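Local coordinates for rutinosidase (Aspergillus niger, PDB 6I1A), which cleaves the disaccharide rutinose from its glycosides as a secreted family 5 glycoside hydrolase, and may also act on beta-1,3-glucans, at residues G149-T152 with G153-Y156; T200-V203 with V204-T207. One frame throughout, in Å; residues are numbered along the deposited sequence.

Contact 1 of 2, residues G149-T152 with G153-Y156. With NAG (2-acetamido-2-deoxy-beta-D-glucopyranose), chain D; EDO (1,2-ethanediol), chain V; EDO (1,2-ethanediol), chain I.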
loop_
_atom_site.group_PDB
_atom_site.type_symbol
_atom_site.label_atom_id
_atom_site.label_comp_id
_atom_site.label_asym_id
_atom_site.label_seq_id
_atom_site.Cartn_x
_atom_site.Cartn_y
_atom_site.Cartn_z
ATOM N N GLY A 149 5.435 -7.604 20.902
ATOM C CA GLY A 149 6.711 -6.912 21.026
ATOM C C GLY A 149 7.205 -6.878 22.470
ATOM O O GLY A 149 8.402 -6.529 22.648
ATOM N N GLU A 150 6.319 -7.101 23.433
ATOM C CA GLU A 150 6.573 -7.209 24.902
ATOM C C GLU A 150 5.210 -7.046 25.592
ATOM O O GLU A 150 4.875 -7.825 26.491
ATOM C CB GLU A 150 7.494 -6.122 25.469
ATOM C CG GLU A 150 7.564 -6.202 27.008
ATOM C CD GLU A 150 8.566 -5.232 27.589
ATOM O OE1 GLU A 150 8.365 -4.004 27.611
ATOM O OE2 GLU A 150 9.648 -5.735 28.021
ATOM N N ALA A 151 4.493 -5.977 25.282
ATOM C CA ALA A 151 3.208 -5.613 25.921
ATOM C C ALA A 151 2.547 -4.480 25.152
ATOM O O ALA A 151 3.218 -3.639 24.519
ATOM C CB ALA A 151 3.422 -5.180 27.350
ATOM N N THR A 152 1.208 -4.440 25.285
ATOM C CA THR A 152 0.440 -3.330 24.711
ATOM C C THR A 152 0.956 -2.002 25.200
ATOM O O THR A 152 1.120 -1.827 26.450
ATOM C CB THR A 152 -1.053 -3.498 25.003
ATOM O OG1 THR A 152 -1.459 -4.765 24.556
ATOM C CG2 THR A 152 -1.865 -2.411 24.320
ATOM N N GLY A 153 1.233 -1.048 24.334
ATOM C CA GLY A 153 1.663 0.291 24.706
ATOM C C GLY A 153 3.142 0.406 25.017
ATOM O O GLY A 153 3.560 1.531 25.332
ATOM N N HIS A 154 3.973 -0.631 24.810
ATOM C CA HIS A 154 5.422 -0.573 25.102
ATOM C C HIS A 154 6.234 -0.372 23.827
ATOM O O HIS A 154 6.291 -1.299 23.002
ATOM C CB HIS A 154 5.923 -1.811 25.833
ATOM C CG HIS A 154 5.392 -2.023 27.211
ATOM N ND1 HIS A 154 6.083 -2.843 28.114
ATOM C CD2 HIS A 154 4.287 -1.595 27.844
ATOM C CE1 HIS A 154 5.356 -2.922 29.213
ATOM N NE2 HIS A 154 4.270 -2.160 29.133
ATOM N N TRP A 155 6.863 0.773 23.714
ATOM C CA TRP A 155 7.834 1.111 22.640
ATOM C C TRP A 155 9.179 1.547 23.217
ATOM O O TRP A 155 9.962 2.143 22.533
ATOM C CB TRP A 155 7.273 2.200 21.728
ATOM C CG TRP A 155 6.165 1.875 20.777
ATOM C CD1 TRP A 155 6.340 1.429 19.494
ATOM C CD2 TRP A 155 4.761 2.080 20.977
ATOM N NE1 TRP A 155 5.129 1.362 18.884
ATOM C CE2 TRP A 155 4.141 1.748 19.754
ATOM C CE3 TRP A 155 3.968 2.524 22.043
ATOM C CZ2 TRP A 155 2.759 1.838 19.538
ATOM C CZ3 TRP A 155 2.615 2.643 21.824
ATOM C CH2 TRP A 155 2.015 2.293 20.600
ATOM N N TYR A 156 9.411 1.176 24.484
ATOM C CA TYR A 156 10.572 1.693 25.208
ATOM C C TYR A 156 11.903 1.181 24.675
ATOM O O TYR A 156 12.967 1.792 24.968
ATOM C CB TYR A 156 10.476 1.363 26.715
ATOM C CG TYR A 156 9.185 1.828 27.377
ATOM C CD1 TYR A 156 9.012 3.198 27.649
ATOM C CD2 TYR A 156 8.137 0.995 27.672
ATOM C CE1 TYR A 156 7.847 3.657 28.279
ATOM C CE2 TYR A 156 6.964 1.439 28.301
ATOM C CZ TYR A 156 6.829 2.784 28.558
ATOM O OH TYR A 156 5.648 3.235 29.129
HETATM C C1 NAG D . 15.299 2.640 29.255
HETATM C C2 NAG D . 15.978 3.557 30.264
HETATM C C3 NAG D . 15.563 3.050 31.653
HETATM C C4 NAG D . 14.069 3.021 31.760
HETATM C C5 NAG D . 13.395 2.149 30.697
HETATM C C6 NAG D . 11.867 2.279 30.669
HETATM C C7 NAG D . 18.110 4.567 29.715
HETATM C C8 NAG D . 19.572 4.293 29.641
HETATM N N2 NAG D . 17.398 3.542 30.123
HETATM O O3 NAG D . 16.018 4.030 32.644
HETATM O O4 NAG D . 13.674 2.423 33.033
HETATM O O5 NAG D . 13.883 2.604 29.428
HETATM O O6 NAG D . 11.399 1.215 29.832
HETATM O O7 NAG D . 17.575 5.651 29.446
HETATM C C1 EDO V . 11.628 -5.322 30.520
HETATM O O1 EDO V . 12.822 -4.811 31.174
HETATM C C2 EDO V . 10.303 -4.616 30.783
HETATM O O2 EDO V . 10.009 -3.394 30.002
HETATM C C1 EDO I . -2.539 -6.159 21.416
HETATM O O1 EDO I . -1.351 -5.609 21.903
HETATM C C2 EDO I . -3.428 -5.104 20.991
HETATM O O2 EDO I . -3.941 -4.334 22.076
#

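Contact 2 of 2, residues T200-V203 with V204-T207. With NAG (2-acetamido-2-deoxy-beta-D-glucopyranose), chain B.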
loop_
_atom_site.group_PDB
_atom_site.type_symbol
_atom_site.label_atom_id
_atom_site.label_comp_id
_atom_site.label_asym_id
_atom_site.label_seq_id
_atom_site.Cartn_x
_atom_site.Cartn_y
_atom_site.Cartn_z
ATOM N N THR A 200 1.052 4.191 16.456
ATOM C CA THR A 200 0.015 4.587 17.443
ATOM C C THR A 200 -1.353 4.600 16.762
ATOM O O THR A 200 -2.318 4.186 17.414
ATOM C CB THR A 200 0.301 5.923 18.092
ATOM O OG1 THR A 200 0.388 6.902 17.081
ATOM C CG2 THR A 200 1.610 5.923 18.826
ATOM N N ASN A 201 -1.401 4.924 15.473
ATOM C CA ASN A 201 -2.613 4.692 14.651
ATOM C C ASN A 201 -2.327 3.420 13.852
ATOM O O ASN A 201 -1.396 3.406 13.023
ATOM C CB ASN A 201 -2.902 5.899 13.754
ATOM C CG ASN A 201 -4.217 5.713 13.040
ATOM O OD1 ASN A 201 -4.638 4.597 12.724
ATOM N ND2 ASN A 201 -4.848 6.833 12.717
ATOM N N MET A 202 -3.006 2.344 14.198
ATOM C CA MET A 202 -2.712 1.023 13.620
ATOM C C MET A 202 -3.085 0.907 12.141
ATOM O O MET A 202 -2.751 -0.126 11.515
ATOM C CB MET A 202 -3.362 -0.100 14.438
ATOM C CG MET A 202 -2.573 -0.339 15.748
ATOM S SD MET A 202 -1.002 -1.216 15.424
ATOM C CE MET A 202 -1.567 -2.878 15.050
ATOM N N VAL A 203 -3.661 1.940 11.516
ATOM C CA VAL A 203 -3.892 1.883 10.069
ATOM C C VAL A 203 -2.579 1.720 9.309
ATOM O O VAL A 203 -2.595 1.162 8.176
ATOM C CB VAL A 203 -4.685 3.104 9.607
ATOM C CG1 VAL A 203 -3.880 4.407 9.613
ATOM C CG2 VAL A 203 -5.274 2.800 8.249
ATOM N N VAL A 204 -1.453 2.146 9.861
ATOM C CA VAL A 204 -0.147 2.025 9.177
ATOM C C VAL A 204 0.523 0.686 9.493
ATOM O O VAL A 204 1.570 0.382 8.903
ATOM C CB VAL A 204 0.820 3.167 9.462
ATOM C CG1 VAL A 204 0.261 4.513 9.026
ATOM C CG2 VAL A 204 1.280 3.182 10.902
ATOM N N PHE A 205 -0.008 -0.076 10.437
ATOM C CA PHE A 205 0.681 -1.365 10.720
ATOM C C PHE A 205 0.587 -2.218 9.458
ATOM O O PHE A 205 -0.386 -2.136 8.689
ATOM C CB PHE A 205 0.076 -2.068 11.940
ATOM C CG PHE A 205 1.059 -3.021 12.608
ATOM C CD1 PHE A 205 2.174 -2.554 13.254
ATOM C CD2 PHE A 205 0.882 -4.388 12.506
ATOM C CE1 PHE A 205 3.098 -3.426 13.807
ATOM C CE2 PHE A 205 1.792 -5.263 13.081
ATOM C CZ PHE A 205 2.866 -4.774 13.766
ATOM N N GLY A 206 1.612 -3.046 9.208
ATOM C CA GLY A 206 1.691 -3.785 7.967
ATOM C C GLY A 206 2.229 -3.051 6.764
ATOM O O GLY A 206 2.217 -3.651 5.680
ATOM N N THR A 207 2.596 -1.783 6.928
ATOM C CA THR A 207 3.058 -0.954 5.823
ATOM C C THR A 207 4.412 -0.332 6.165
ATOM O O THR A 207 4.797 -0.256 7.370
ATOM C CB THR A 207 2.106 0.196 5.520
ATOM O OG1 THR A 207 2.271 1.298 6.392
ATOM C CG2 THR A 207 0.651 -0.232 5.502
HETATM C C1 NAG B . -11.030 4.602 7.032
HETATM C C2 NAG B . -10.838 3.110 6.953
HETATM C C3 NAG B . -10.222 2.572 8.291
HETATM C C4 NAG B . -8.991 3.335 8.617
HETATM C C5 NAG B . -9.250 4.816 8.649
HETATM C C6 NAG B . -7.997 5.570 8.861
HETATM C C7 NAG B . -12.426 1.922 5.506
HETATM C C8 NAG B . -13.684 1.144 5.350
HETATM N N2 NAG B . -12.113 2.439 6.711
HETATM O O3 NAG B . -9.925 1.164 8.095
HETATM O O4 NAG B . -8.463 2.964 9.936
HETATM O O5 NAG B . -9.770 5.201 7.308
HETATM O O6 NAG B . -8.259 6.961 9.166
HETATM O O7 NAG B . -11.641 2.006 4.568
#

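Contact 1 of 2, residues G149-T152 with G153-Y156
The short, nearly straight bond from His154 ND1 to Glu150 OE1, 2.6 Å with an N-H...O angle of 177°, is the striking thing here. This His-carboxylate pair straddles a type II beta turn, Ala151 to His154, in the loop that follows strand 131-136 of the TIM barrel. OE1 lies in the plane of the imidazole, at its edge. The carboxylate itself stands almost square to the ring, the two planes 88° apart; ND1 approaches OE1 from its anti side, somewhat out of the carboxylate plane. Glu150 gets there with an extended chain, CG anti to the backbone N (chi1 173°), and its other oxygen, OE2, is held by Tyr97 OH and Gly141 N. With both oxygens engaged, the carboxylate has little freedom to rotate. O2 of a 1,2-ethanediol, probably from the crystallisation liquor, donates a further bond to Glu150 OE1 at 3.0 Å.

The imidazole is packed on both faces. Ala151 CB sits over the centre of one, 3.5 Å from the centroid of the His154 ring, in a CH-pi contact; Tyr156 CE2 comes over the opposite face, displaced toward the rim. Trp53 of helix 52-59 adds an edge-to-face ring contact. The turn itself is closed by His154 N donating to Ala151 O at 3.1 Å, from above the carbonyl plane, and Gly153 takes the positive phi of its third position. At the second residue of the turn, Thr152 OG1 is bonded to Ser50 OG and, 2.8 Å away, to O1 of a second ethanediol.

Contact 2 of 2, residues T200-V203 with V204-T207
A short 3-10 turn carries this contact: Phe205 N donates to Met202 O at 2.9 Å. A weak bond of 3.4 Å runs from Val204 N to Asn201 O. An Asx turn overlaps the start of the winding, Asn201 OD1 accepting from Val203 N at 3.1 Å, with the donor tilted from the carbonyl plane. The tight winding brings Met202 and Phe205 side by side, pointing the same way. Met202 is folded at every torsion (chi1 -76°, with chi2 and chi3 close to the same value), which lays SD and CE alongside the base of the ring. Met202 CE touches Phe205 CG at 3.6 Å. Met202 SD lies 4.6 Å from the centroid of the Phe205 ring, 40° off its normal, a Met-aromatic contact of oblique geometry. Both side chains also rest on Leu146, and Phe245 meets the Phe205 ring edge-to-face.

Within the TIM barrel this is the loop between strand 187-190 and helix 213-233, and a type II beta turn, Val204 to Thr207, carries it onward with Gly206 at the third position. Val204 O is gripped twice from the same face of its plane, by Thr207 N at 3.1 Å and by Thr207 OG1 at 2.8 Å. That hydroxyl in turn takes a bond from Leu209 N, tying the turn to the residues that follow. The valines lie toward the second copy of the chain in the crystal assembly (the protein is described as a monomer): Val204 packs on Val203 of that copy, and Val203 on Leu209 of it. Val203 CG2 also approaches O4 of an N-acetylglucosamine at 3.6 Å.

Contact 1 comes first along the chain, in the loop after strand 131-136; contact 2 lies in the loop after strand 187-190, with helix 161-179 between them. The two strands are parallel neighbours, so the contacts belong to successive beta-alpha units of the TIM barrel and both sit on loops following strands, the rim where family 5 enzymes place their active site. Their centres are 15 Å apart, and each is 17 to 18 Å from the centre of the chain. They meet where Trp155 CH2 packs on Thr200 CG2 at 4.1 Å, while Trp155 NE1 bonds to Asn199 OD1. The tryptophan thus joins the two loops directly.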